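Autoinducer 2-binding protein LsrB (Clostridium saccharobutylicum DSM 13864, PDB 6DSP) binds the quorum-sensing signal autoinducer-2 in its cyclic tetrahydroxytetrahydrofuran form, as a receptor of the periplasmic solute-binding protein family. Local coordinates at residues Ile154-Gln168 and Asp216-Leu228. Residues are numbered along the deposited sequence; the frame is centred on the assembly and turned at random.
With PAV ((2R,4S)-2-methyl-2,3,3,4-tetrahydroxytetrahydrofuran), chain C.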
loop_
_atom_site.group_PDB
_atom_site.type_symbol
_atom_site.label_atom_id
_atom_site.label_comp_id
_atom_site.label_asym_id
_atom_site.label_seq_id
_atom_site.Cartn_x
_atom_site.Cartn_y
_atom_site.Cartn_z
ATOM N N ILE A 154 13.451 22.368 -5.026
ATOM C CA ILE A 154 13.712 21.050 -4.443
ATOM C C ILE A 154 13.825 20.009 -5.551
ATOM O O ILE A 154 12.913 19.847 -6.366
ATOM C CB ILE A 154 12.567 20.689 -3.471
ATOM C CG1 ILE A 154 12.474 21.653 -2.262
ATOM C CG2 ILE A 154 12.608 19.190 -3.045
ATOM C CD1 ILE A 154 13.740 21.729 -1.421
ATOM N N LYS A 155 14.928 19.263 -5.550
ATOM C CA LYS A 155 15.153 18.180 -6.493
ATOM C C LYS A 155 14.645 16.886 -5.874
ATOM O O LYS A 155 14.994 16.551 -4.734
ATOM C CB LYS A 155 16.648 18.052 -6.790
ATOM C CG LYS A 155 17.178 19.167 -7.689
ATOM C CD LYS A 155 18.636 18.929 -8.070
ATOM C CE LYS A 155 19.074 19.925 -9.122
ATOM N NZ LYS A 155 20.449 19.689 -9.615
ATOM N N TYR A 156 13.788 16.178 -6.596
ATOM C CA TYR A 156 13.178 14.991 -5.999
ATOM C C TYR A 156 12.895 13.941 -7.068
ATOM O O TYR A 156 12.958 14.196 -8.272
ATOM C CB TYR A 156 11.873 15.346 -5.268
ATOM C CG TYR A 156 10.747 15.610 -6.229
ATOM C CD1 TYR A 156 10.603 16.857 -6.869
ATOM C CD2 TYR A 156 9.828 14.619 -6.525
ATOM C CE1 TYR A 156 9.583 17.060 -7.771
ATOM C CE2 TYR A 156 8.809 14.833 -7.427
ATOM C CZ TYR A 156 8.702 16.020 -8.053
ATOM O OH TYR A 156 7.679 16.213 -8.942
ATOM N N CYS A 157 12.555 12.745 -6.596
ATOM C CA CYS A 157 11.962 11.738 -7.481
ATOM C C CYS A 157 11.199 10.747 -6.630
ATOM O O CYS A 157 11.235 10.796 -5.396
ATOM C CB CYS A 157 13.023 11.007 -8.339
ATOM S SG CYS A 157 14.095 9.854 -7.474
ATOM N N TRP A 158 10.511 9.828 -7.317
ATOM C CA TRP A 158 9.756 8.746 -6.699
ATOM C C TRP A 158 10.500 7.422 -6.901
ATOM O O TRP A 158 11.097 7.187 -7.964
ATOM C CB TRP A 158 8.362 8.616 -7.342
ATOM C CG TRP A 158 7.484 9.813 -7.178
ATOM C CD1 TRP A 158 7.579 11.001 -7.848
ATOM C CD2 TRP A 158 6.338 9.913 -6.333
ATOM N NE1 TRP A 158 6.569 11.846 -7.434
ATOM C CE2 TRP A 158 5.792 11.200 -6.511
ATOM C CE3 TRP A 158 5.716 9.036 -5.443
ATOM C CZ2 TRP A 158 4.673 11.643 -5.801
ATOM C CZ3 TRP A 158 4.608 9.460 -4.748
ATOM C CH2 TRP A 158 4.082 10.744 -4.937
ATOM N N HIS A 159 10.494 6.586 -5.863
ATOM C CA HIS A 159 11.099 5.239 -5.877
ATOM C C HIS A 159 10.056 4.295 -5.293
ATOM O O HIS A 159 9.721 4.387 -4.107
ATOM C CB HIS A 159 12.388 5.232 -5.035
ATOM C CG HIS A 159 13.000 3.866 -4.862
ATOM N ND1 HIS A 159 14.076 3.641 -4.023
ATOM C CD2 HIS A 159 12.664 2.652 -5.380
ATOM C CE1 HIS A 159 14.382 2.350 -4.036
ATOM N NE2 HIS A 159 13.539 1.730 -4.847
ATOM N N TYR A 160 9.513 3.413 -6.130
ATOM C CA TYR A 160 8.504 2.474 -5.626
ATOM C C TYR A 160 8.646 1.143 -6.364
ATOM O O TYR A 160 9.715 0.819 -6.887
ATOM C CB TYR A 160 7.116 3.121 -5.576
ATOM C CG TYR A 160 6.535 3.706 -6.839
ATOM C CD1 TYR A 160 6.905 4.967 -7.289
ATOM C CD2 TYR A 160 5.549 3.014 -7.542
ATOM C CE1 TYR A 160 6.278 5.535 -8.400
ATOM C CE2 TYR A 160 4.953 3.575 -8.663
ATOM C CZ TYR A 160 5.326 4.836 -9.077
ATOM O OH TYR A 160 4.720 5.427 -10.150
ATOM N N SER A 161 7.576 0.345 -6.357
ATOM C CA SER A 161 7.683 -1.047 -6.793
ATOM C C SER A 161 7.755 -1.206 -8.306
ATOM O O SER A 161 8.691 -1.813 -8.822
ATOM C CB SER A 161 6.543 -1.864 -6.207
ATOM O OG SER A 161 5.276 -1.397 -6.657
ATOM N N ASN A 162 6.733 -0.754 -9.027
ATOM C CA ASN A 162 6.661 -1.025 -10.455
ATOM C C ASN A 162 5.668 -0.059 -11.097
ATOM O O ASN A 162 4.858 0.580 -10.412
ATOM C CB ASN A 162 6.321 -2.512 -10.738
ATOM C CG ASN A 162 4.857 -2.851 -10.412
ATOM O OD1 ASN A 162 3.956 -2.359 -11.063
ATOM N ND2 ASN A 162 4.626 -3.675 -9.374
ATOM N N ALA A 163 5.712 0.010 -12.436
ATOM C CA ALA A 163 5.016 1.020 -13.210
ATOM C C ALA A 163 3.538 0.700 -13.421
ATOM O O ALA A 163 2.829 1.549 -13.973
ATOM C CB ALA A 163 5.673 1.164 -14.578
ATOM N N THR A 164 3.039 -0.495 -13.031
ATOM C CA THR A 164 1.643 -0.839 -13.338
ATOM C C THR A 164 0.763 -1.070 -12.125
ATOM O O THR A 164 -0.448 -0.985 -12.274
ATOM C CB THR A 164 1.540 -2.064 -14.253
ATOM O OG1 THR A 164 1.982 -3.220 -13.547
ATOM C CG2 THR A 164 2.367 -1.861 -15.504
ATOM N N VAL A 165 1.319 -1.358 -10.947
ATOM C CA VAL A 165 0.473 -1.668 -9.811
ATOM C C VAL A 165 -0.527 -0.536 -9.550
ATOM O O VAL A 165 -0.190 0.651 -9.628
ATOM C CB VAL A 165 1.368 -1.982 -8.591
ATOM C CG1 VAL A 165 2.175 -0.776 -8.127
ATOM C CG2 VAL A 165 0.534 -2.565 -7.459
ATOM N N THR A 166 -1.745 -0.881 -9.164
ATOM C CA THR A 166 -2.794 0.131 -9.059
ATOM C C THR A 166 -2.544 1.122 -7.926
ATOM O O THR A 166 -2.622 2.337 -8.149
ATOM C CB THR A 166 -4.142 -0.547 -8.934
ATOM O OG1 THR A 166 -4.334 -1.315 -10.117
ATOM C CG2 THR A 166 -5.245 0.453 -8.769
ATOM N N ASP A 167 -2.259 0.655 -6.703
ATOM C CA ASP A 167 -2.230 1.591 -5.587
ATOM C C ASP A 167 -1.119 2.632 -5.731
ATOM O O ASP A 167 -1.373 3.854 -5.750
ATOM C CB ASP A 167 -2.212 0.881 -4.218
ATOM C CG ASP A 167 -0.966 0.036 -3.938
ATOM O OD1 ASP A 167 -0.234 -0.377 -4.861
ATOM O OD2 ASP A 167 -0.770 -0.226 -2.731
ATOM N N GLN A 168 0.111 2.174 -5.875
ATOM C CA GLN A 168 1.242 3.079 -5.784
ATOM C C GLN A 168 1.288 4.039 -6.961
ATOM O O GLN A 168 1.683 5.202 -6.783
ATOM C CB GLN A 168 2.525 2.281 -5.658
ATOM C CG GLN A 168 2.607 1.467 -4.398
ATOM C CD GLN A 168 3.821 0.606 -4.305
ATOM O OE1 GLN A 168 4.767 0.694 -5.121
ATOM N NE2 GLN A 168 3.819 -0.262 -3.289
ATOM N N ASP A 216 22.975 15.274 -5.612
ATOM C CA ASP A 216 22.423 16.469 -4.980
ATOM C C ASP A 216 20.901 16.415 -4.813
ATOM O O ASP A 216 20.267 17.458 -4.561
ATOM C CB ASP A 216 22.819 17.724 -5.756
ATOM C CG ASP A 216 22.256 17.746 -7.158
ATOM O OD1 ASP A 216 21.624 16.773 -7.594
ATOM O OD2 ASP A 216 22.477 18.722 -7.873
ATOM N N ILE A 217 20.293 15.238 -4.944
ATOM C CA ILE A 217 18.849 15.152 -4.774
ATOM C C ILE A 217 18.476 15.590 -3.349
ATOM O O ILE A 217 19.203 15.328 -2.380
ATOM C CB ILE A 217 18.376 13.725 -5.115
ATOM C CG1 ILE A 217 16.871 13.697 -5.373
ATOM C CG2 ILE A 217 18.817 12.719 -4.030
ATOM C CD1 ILE A 217 16.418 12.403 -6.084
ATOM N N ASP A 218 17.305 16.238 -3.227
ATOM C CA ASP A 218 16.850 16.709 -1.927
ATOM C C ASP A 218 15.854 15.778 -1.262
ATOM O O ASP A 218 15.830 15.681 -0.024
ATOM C CB ASP A 218 16.149 18.075 -2.060
ATOM C CG ASP A 218 17.114 19.194 -2.394
ATOM O OD1 ASP A 218 18.066 19.417 -1.605
ATOM O OD2 ASP A 218 16.919 19.820 -3.460
ATOM N N LEU A 219 15.022 15.108 -2.047
ATOM C CA LEU A 219 13.890 14.351 -1.518
ATOM C C LEU A 219 13.687 13.108 -2.366
ATOM O O LEU A 219 13.619 13.200 -3.602
ATOM C CB LEU A 219 12.623 15.244 -1.621
ATOM C CG LEU A 219 11.286 14.566 -1.363
ATOM C CD1 LEU A 219 11.202 14.059 0.093
ATOM C CD2 LEU A 219 10.158 15.522 -1.722
ATOM N N ILE A 220 13.544 11.959 -1.710
ATOM C CA ILE A 220 13.191 10.714 -2.413
ATOM C C ILE A 220 11.917 10.196 -1.778
ATOM O O ILE A 220 11.908 9.897 -0.577
ATOM C CB ILE A 220 14.309 9.652 -2.330
ATOM C CG1 ILE A 220 15.668 10.253 -2.747
ATOM C CG2 ILE A 220 13.914 8.432 -3.233
ATOM C CD1 ILE A 220 16.837 9.312 -2.522
ATOM N N ILE A 221 10.840 10.134 -2.569
ATOM C CA ILE A 221 9.535 9.701 -2.063
ATOM C C ILE A 221 9.423 8.210 -2.355
ATOM O O ILE A 221 9.319 7.810 -3.516
ATOM C CB ILE A 221 8.373 10.471 -2.726
ATOM C CG1 ILE A 221 8.542 12.006 -2.537
ATOM C CG2 ILE A 221 7.056 9.995 -2.138
ATOM C CD1 ILE A 221 7.521 12.804 -3.355
ATOM N N CYS A 222 9.412 7.406 -1.299
ATOM C CA CYS A 222 9.467 5.942 -1.415
ATOM C C CYS A 222 8.116 5.353 -1.009
ATOM O O CYS A 222 7.977 4.818 0.099
ATOM C CB CYS A 222 10.575 5.411 -0.508
ATOM S SG CYS A 222 12.195 6.035 -1.018
ATOM N N ASN A 223 7.123 5.443 -1.916
ATOM C CA ASN A 223 5.760 4.993 -1.641
ATOM C C ASN A 223 5.585 3.483 -1.808
ATOM O O ASN A 223 4.707 3.020 -2.538
ATOM C CB ASN A 223 4.752 5.753 -2.514
ATOM C CG ASN A 223 5.139 5.767 -4.005
ATOM O OD1 ASN A 223 6.298 6.025 -4.361
ATOM N ND2 ASN A 223 4.158 5.554 -4.865
ATOM N N ASP A 224 6.434 2.719 -1.114
ATOM C CA ASP A 224 6.433 1.265 -1.168
ATOM C C ASP A 224 7.211 0.752 0.040
ATOM O O ASP A 224 8.269 1.286 0.384
ATOM C CB ASP A 224 7.069 0.777 -2.463
ATOM C CG ASP A 224 7.301 -0.731 -2.437
ATOM O OD1 ASP A 224 6.296 -1.472 -2.558
ATOM O OD2 ASP A 224 8.465 -1.158 -2.238
ATOM N N SER A 225 6.691 -0.314 0.661
ATOM C CA SER A 225 7.217 -0.850 1.910
ATOM C C SER A 225 8.589 -1.524 1.772
ATOM O O SER A 225 9.210 -1.821 2.799
ATOM C CB SER A 225 6.239 -1.805 2.570
ATOM O OG SER A 225 6.107 -2.975 1.807
ATOM N N THR A 226 9.041 -1.799 0.550
ATOM C CA THR A 226 10.384 -2.297 0.291
ATOM C C THR A 226 11.309 -1.161 -0.121
ATOM O O THR A 226 12.444 -1.059 0.365
ATOM C CB THR A 226 10.369 -3.371 -0.827
ATOM O OG1 THR A 226 9.377 -4.357 -0.549
ATOM C CG2 THR A 226 11.691 -4.075 -0.890
ATOM N N ALA A 227 10.831 -0.284 -1.003
ATOM C CA ALA A 227 11.663 0.843 -1.424
ATOM C C ALA A 227 12.081 1.722 -0.259
ATOM O O ALA A 227 13.208 2.219 -0.238
ATOM C CB ALA A 227 10.908 1.695 -2.430
ATOM N N LEU A 228 11.186 1.957 0.718
ATOM C CA LEU A 228 11.537 2.866 1.809
ATOM C C LEU A 228 12.688 2.342 2.659
ATOM O O LEU A 228 13.690 3.055 2.815
ATOM C CB LEU A 228 10.286 3.218 2.628
ATOM C CG LEU A 228 10.618 4.119 3.830
ATOM C CD1 LEU A 228 11.318 5.443 3.411
ATOM C CD2 LEU A 228 9.365 4.429 4.632
HETATM O O2 PAV C . 3.136 1.292 0.159
HETATM C C2 PAV C . 2.746 -0.057 0.487
HETATM C C1 PAV C . 2.747 -0.324 2.008
HETATM O O5 PAV C . 3.927 -0.903 -0.005
HETATM C C5 PAV C . 3.446 -2.153 -0.246
HETATM C C4 PAV C . 1.910 -2.092 -0.147
HETATM O O4 PAV C . 1.311 -2.799 -1.229
HETATM C C3 PAV C . 1.660 -0.581 -0.155
HETATM O O3 PAV C . 0.485 -0.274 0.543
HETATM O O13 PAV C . 1.610 -0.104 -1.481
#
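The autoinducer-2 pocket brings Gln168 and Asp224 together just past the C-terminal ends of adjacent parallel strands 155-160 and 219-222, in the lobe built on the four-stranded parallel sheet. Along the strands, Ile221 N gives a nearly straight bond to Cys157 O, and His159 N reaches Ile221 O. On one face, Ile221 CG2 lies over the six-membered ring of Trp158, 3.6 Å from CZ3. On the opposite face, Ala227 CB, near the start of the next helix, covers the His159 ring; CG anti to the backbone N (chi1 174°) puts the ring under this methyl. His159 ND1 and NE2 bond to Gln231 and Ser196.

Gln168 NE2 donates to Asp224 OD1 (2.9 Å, anti lone pair) and to PAV O13 (2.9 Å). Gln168 OE1 accepts from Ser161 N and OG, the latter at 2.6 Å. Asp224 OD2 caps the next helix, accepting from Thr226 N and, at 2.8 Å, from Ala227 N. Ser225 N donates to PAV O5 (2.9 Å), and Asp167 OD2 accepts from PAV O13 (2.7 Å). Lys29 and Asp110 also bond the ligand. Bonds at both ends should fix the amide's orientation, pointing its N-H groups to Asp224 and the ligand.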